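Side-chain contacts in mandelate racemase/muconate lactonizing enzyme family protein (Roseovarius sp. TM1035, PDB 3T9P), which probably catalyses an isomerase-type reaction on an acid substrate, as a putative member of the mandelate racemase/muconate lactonizing enzyme family of the enolase superfamily: residues A[106-109]-A[110-114]; A[257-261]-A[262-266]. All coordinates share one frame; numbering follows the deposited sequence.

Contact 1. Residues A[106-109]-A[110-114]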
loop_
_atom_site.group_PDB
_atom_site.type_symbol
_atom_site.label_atom_id
_atom_site.label_comp_id
_atom_site.label_asym_id
_atom_site.label_seq_id
_atom_site.Cartn_x
_atom_site.Cartn_y
_atom_site.Cartn_z
ATOM N N GLY A 106 4.868 -4.292 14.226
ATOM C CA GLY A 106 4.942 -5.296 15.303
ATOM C C GLY A 106 6.430 -5.606 15.581
ATOM O O GLY A 106 6.864 -5.706 16.757
ATOM N N LEU A 107 7.214 -5.718 14.517
ATOM C CA LEU A 107 8.691 -5.857 14.671
ATOM C C LEU A 107 9.353 -4.619 15.340
ATOM O O LEU A 107 10.088 -4.738 16.315
ATOM C CB LEU A 107 9.407 -6.140 13.324
ATOM C CG LEU A 107 10.998 -6.256 13.360
ATOM C CD1 LEU A 107 11.502 -7.575 14.054
ATOM C CD2 LEU A 107 11.460 -6.403 11.938
ATOM N N ASP A 108 9.109 -3.424 14.809
ATOM C CA ASP A 108 9.724 -2.224 15.373
ATOM C C ASP A 108 9.357 -2.031 16.849
ATOM O O ASP A 108 10.270 -1.795 17.712
ATOM C CB ASP A 108 9.244 -0.997 14.526
ATOM C CG ASP A 108 9.627 0.331 15.143
ATOM O OD1 ASP A 108 10.572 1.000 14.628
ATOM O OD2 ASP A 108 8.947 0.718 16.138
ATOM N N THR A 109 8.072 -2.106 17.165
ATOM C CA THR A 109 7.639 -1.827 18.573
ATOM C C THR A 109 8.138 -2.874 19.578
ATOM O O THR A 109 8.437 -2.544 20.689
ATOM C CB THR A 109 6.085 -1.685 18.708
ATOM O OG1 THR A 109 5.470 -2.779 18.031
ATOM C CG2 THR A 109 5.588 -0.378 18.022
ATOM N N ALA A 110 8.253 -4.140 19.171
ATOM C CA ALA A 110 8.745 -5.164 20.085
ATOM C C ALA A 110 10.223 -4.875 20.352
ATOM O O ALA A 110 10.711 -5.069 21.441
ATOM C CB ALA A 110 8.605 -6.570 19.390
ATOM N N LEU A 111 10.958 -4.461 19.308
ATOM C CA LEU A 111 12.392 -4.208 19.507
ATOM C C LEU A 111 12.664 -2.973 20.386
ATOM O O LEU A 111 13.650 -2.952 21.144
ATOM C CB LEU A 111 13.100 -4.098 18.156
ATOM C CG LEU A 111 13.201 -5.397 17.345
ATOM C CD1 LEU A 111 13.698 -5.051 15.932
ATOM C CD2 LEU A 111 14.147 -6.435 18.012
ATOM N N TRP A 112 11.874 -1.900 20.252
ATOM C CA TRP A 112 12.056 -0.765 21.208
ATOM C C TRP A 112 11.802 -1.239 22.644
ATOM O O TRP A 112 12.482 -0.809 23.552
ATOM C CB TRP A 112 11.118 0.433 20.834
ATOM C CG TRP A 112 11.586 1.119 19.554
ATOM C CD1 TRP A 112 10.974 1.102 18.290
ATOM C CD2 TRP A 112 12.732 1.930 19.443
ATOM N NE1 TRP A 112 11.683 1.882 17.420
ATOM C CE2 TRP A 112 12.804 2.369 18.085
ATOM C CE3 TRP A 112 13.738 2.337 20.369
ATOM C CZ2 TRP A 112 13.850 3.192 17.626
ATOM C CZ3 TRP A 112 14.822 3.119 19.891
ATOM C CH2 TRP A 112 14.859 3.540 18.532
ATOM N N ASP A 113 10.760 -2.018 22.855
ATOM C CA ASP A 113 10.416 -2.479 24.217
ATOM C C ASP A 113 11.548 -3.380 24.731
ATOM O O ASP A 113 11.938 -3.281 25.873
ATOM C CB ASP A 113 9.114 -3.317 24.188
ATOM C CG ASP A 113 8.581 -3.653 25.653
ATOM O OD1 ASP A 113 8.362 -2.671 26.445
ATOM O OD2 ASP A 113 8.405 -4.916 25.957
ATOM N N MET A 114 12.060 -4.224 23.869
ATOM C CA MET A 114 13.205 -5.089 24.192
ATOM C C MET A 114 14.393 -4.271 24.658
ATOM O O MET A 114 14.931 -4.520 25.774
ATOM C CB MET A 114 13.546 -6.057 23.012
ATOM C CG MET A 114 14.663 -7.141 23.361
ATOM S SD MET A 114 16.325 -6.376 23.336
ATOM C CE MET A 114 16.468 -5.998 21.573
#

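Contact 2. Residues A[257-261]-A[262-266]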
loop_
_atom_site.group_PDB
_atom_site.type_symbol
_atom_site.label_atom_id
_atom_site.label_comp_id
_atom_site.label_asym_id
_atom_site.label_seq_id
_atom_site.Cartn_x
_atom_site.Cartn_y
_atom_site.Cartn_z
ATOM N N GLU A 257 -3.183 10.555 8.574
ATOM C CA GLU A 257 -3.509 9.270 9.257
ATOM C C GLU A 257 -3.268 8.071 8.369
ATOM O O GLU A 257 -2.670 7.069 8.838
ATOM C CB GLU A 257 -5.012 9.280 9.714
ATOM C CG GLU A 257 -5.586 7.925 10.104
ATOM C CD GLU A 257 -7.131 7.904 10.445
ATOM O OE1 GLU A 257 -7.888 8.800 10.015
ATOM O OE2 GLU A 257 -7.572 6.876 11.090
ATOM N N GLN A 258 -3.713 8.126 7.102
ATOM C CA GLN A 258 -3.605 6.962 6.234
ATOM C C GLN A 258 -2.359 7.007 5.323
ATOM O O GLN A 258 -2.201 6.149 4.442
ATOM C CB GLN A 258 -4.819 6.875 5.326
ATOM C CG GLN A 258 -6.133 6.495 6.070
ATOM C CD GLN A 258 -6.941 7.651 6.594
ATOM O OE1 GLN A 258 -6.739 8.833 6.249
ATOM N NE2 GLN A 258 -7.858 7.332 7.447
ATOM N N ASP A 259 -1.491 8.009 5.514
ATOM C CA ASP A 259 -0.301 8.065 4.667
ATOM C C ASP A 259 0.774 7.194 5.250
ATOM O O ASP A 259 1.123 7.430 6.386
ATOM C CB ASP A 259 0.173 9.540 4.599
ATOM C CG ASP A 259 -0.673 10.319 3.602
ATOM O OD1 ASP A 259 -1.806 10.771 3.916
ATOM O OD2 ASP A 259 -0.227 10.386 2.436
ATOM N N CYS A 260 1.259 6.167 4.521
ATOM C CA CYS A 260 2.206 5.265 5.144
ATOM C C CYS A 260 3.574 5.110 4.408
ATOM O O CYS A 260 4.492 4.431 4.914
ATOM C CB CYS A 260 1.600 3.870 5.359
ATOM S SG CYS A 260 1.164 3.028 3.848
ATOM N N GLU A 261 3.707 5.713 3.239
ATOM C CA GLU A 261 4.943 5.647 2.449
ATOM C C GLU A 261 5.499 7.078 2.327
ATOM O O GLU A 261 4.732 8.033 2.137
ATOM C CB GLU A 261 4.617 5.222 0.997
ATOM C CG GLU A 261 4.015 3.770 0.921
ATOM C CD GLU A 261 5.008 2.729 1.559
ATOM O OE1 GLU A 261 6.273 2.848 1.452
ATOM O OE2 GLU A 261 4.525 1.720 2.113
ATOM N N TYR A 262 6.813 7.226 2.422
ATOM C CA TYR A 262 7.473 8.529 2.347
ATOM C C TYR A 262 7.118 9.352 1.058
ATOM O O TYR A 262 6.922 10.586 1.075
ATOM C CB TYR A 262 8.979 8.345 2.519
ATOM C CG TYR A 262 9.428 7.678 3.821
ATOM C CD1 TYR A 262 8.756 7.893 5.046
ATOM C CD2 TYR A 262 10.554 6.872 3.826
ATOM C CE1 TYR A 262 9.207 7.256 6.198
ATOM C CE2 TYR A 262 11.096 6.364 4.957
ATOM C CZ TYR A 262 10.365 6.530 6.145
ATOM O OH TYR A 262 10.817 5.956 7.248
ATOM N N SER A 263 6.925 8.661 -0.050
ATOM C CA SER A 263 6.624 9.354 -1.297
ATOM C C SER A 263 5.329 10.091 -1.137
ATOM O O SER A 263 5.222 11.143 -1.678
ATOM C CB SER A 263 6.570 8.398 -2.522
ATOM O OG SER A 263 5.533 7.480 -2.354
ATOM N N SER A 264 4.312 9.533 -0.468
ATOM C CA SER A 264 3.065 10.311 -0.328
ATOM C C SER A 264 3.156 11.480 0.725
ATOM O O SER A 264 2.501 12.554 0.538
ATOM C CB SER A 264 1.768 9.438 -0.171
ATOM O OG SER A 264 1.662 9.099 1.196
ATOM N N TRP A 265 3.948 11.301 1.774
ATOM C CA TRP A 265 4.234 12.368 2.739
ATOM C C TRP A 265 4.919 13.537 2.012
ATOM O O TRP A 265 4.634 14.715 2.286
ATOM C CB TRP A 265 5.124 11.868 3.868
ATOM C CG TRP A 265 4.283 11.131 4.879
ATOM C CD1 TRP A 265 4.161 9.796 4.996
ATOM C CD2 TRP A 265 3.372 11.726 5.845
ATOM N NE1 TRP A 265 3.311 9.483 6.107
ATOM C CE2 TRP A 265 2.770 10.657 6.577
ATOM C CE3 TRP A 265 3.021 13.058 6.161
ATOM C CZ2 TRP A 265 1.866 10.875 7.648
ATOM C CZ3 TRP A 265 2.088 13.303 7.183
ATOM C CH2 TRP A 265 1.471 12.192 7.899
ATOM N N GLN A 266 5.820 13.175 1.111
ATOM C CA GLN A 266 6.545 14.119 0.258
ATOM C C GLN A 266 5.647 14.941 -0.629
ATOM O O GLN A 266 5.729 16.183 -0.639
ATOM C CB GLN A 266 7.617 13.358 -0.601
ATOM C CG GLN A 266 9.027 13.433 0.041
ATOM C CD GLN A 266 9.502 14.895 0.268
ATOM O OE1 GLN A 266 9.149 15.773 -0.504
ATOM N NE2 GLN A 266 10.230 15.160 1.376
HETATM O O HOH W 1 0.896 6.318 1.564
#

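Contact 1. Residues A[106-109]-A[110-114]
D108 and W112, one helical turn apart, meet because their first torsions bring carboxylate and indole together: D108 CG lies anti to its own N, whereas W112 CG lies anti to its carbonyl carbon (chi1 -71°). The indole therefore swings back along the helix toward the acid. Its NE1 donates to OD1 of D108 at 3.1 Å, a weak bond with an N-H...O angle of 140°, while OD2 of D108 sits at the indole edge, in the ring plane, 3.0 Å from CD1 of W112. Carboxylate and ring are turned 55° against each other. Both oxygens of the acid are also gripped from the start of another helix, OD2 by the backbone N of M287 and OD1 by that of H288, which limits how the group can rotate.

The same offset of four residues pairs L107 with L111, whose CD1 atoms touch at 3.8 Å; L111 CG also rests 3.3 Å from L107 O. Beneath the side chains run ordinary helical bonds, among them W112 N to D108 O at 3.0 Å. T109 O serves D113 N at 3.2 Å and takes a second donor, NE1 of W369.

All these touching residues are buried in helix 98-119 of the N-terminal domain. W112 meets the loop residue F81 edge-to-face. L107 packs against helix 82-91 and, with L111, against strand 25-32; A110 and L111 reach strand 37-43. The D108 bonds to M287 and H288, with the W112-H288 ring contact, join this helix to the start of helix 287-299.

Contact 2. Residues A[257-261]-A[262-266]
The hydroxyl of S264 donates to OD2 of D259 over 2.6 Å, reaching the anti lone pair of that oxygen, the one turned away from OD1. S264 OG stands between its own N and carbonyl carbon (chi1 84°), an orientation that aims it back at the loop. The same hydroxyl accepts a hydrogen bond from water 1 at 2.9 Å, and this water in turn accepts one from the backbone N of C260, giving a second link between loop and helix.

The indole of W265 meets the CB and backbone O of D259. CB of D259 lies over one face of the ring, 3.7 Å from the centroid of the five-membered ring, in a CH-pi contact displaced toward the rim. NE1 of W265 reaches D259 O at 3.0 Å, but the bond is weak, its N-H...O angle only 125°.

E261 is the N-cap residue where the loop after strand 252-255 enters helix 262-270, a strand-to-helix connection of the C-terminal beta/alpha barrel domain. Its carbonyl oxygen takes weak bonds from the N atoms of S264 (3.0 Å) and W265 (3.4 Å), while its side chain, bent at chi2, leads away to a salt bridge between OE2 and R101. G97 N also donates to OE2.

Farther out, Y239 bonds OD2 of D259, M284 and helix 287-299 pack on W265, and R289 makes a cation-pi contact with Y262. S263 touches Y239 of the second subunit.

Serine, indole and water together tie the end of the loop onto the first turn of the helix. The buried carboxylate of D259 thus has two hydroxyl partners on OD2, S264 and Y239, an environment that would probably help stabilise its negative charge.

Overall arrangement
Contact 1 precedes contact 2 along the chain, and they belong to different domains: 106-114 to the N-terminal domain, 257-266 to the C-terminal barrel domain. Their centres are 22 Å apart, with nearest atoms about 9 Å apart and no touch. The first lies within helix 98-119, which packs on the antiparallel sheet; the second follows strand 252-255 of the mixed, largely parallel sheet, at the start of helix 262-270. Two helices connect their surroundings: helix 98-119 supplies R101 to contact 2, and helix 287-299 meets both contacts. Both probably lie near the junction of the domains, consistent with the enolase superfamily architecture, an N-terminal capping domain against a beta/alpha barrel.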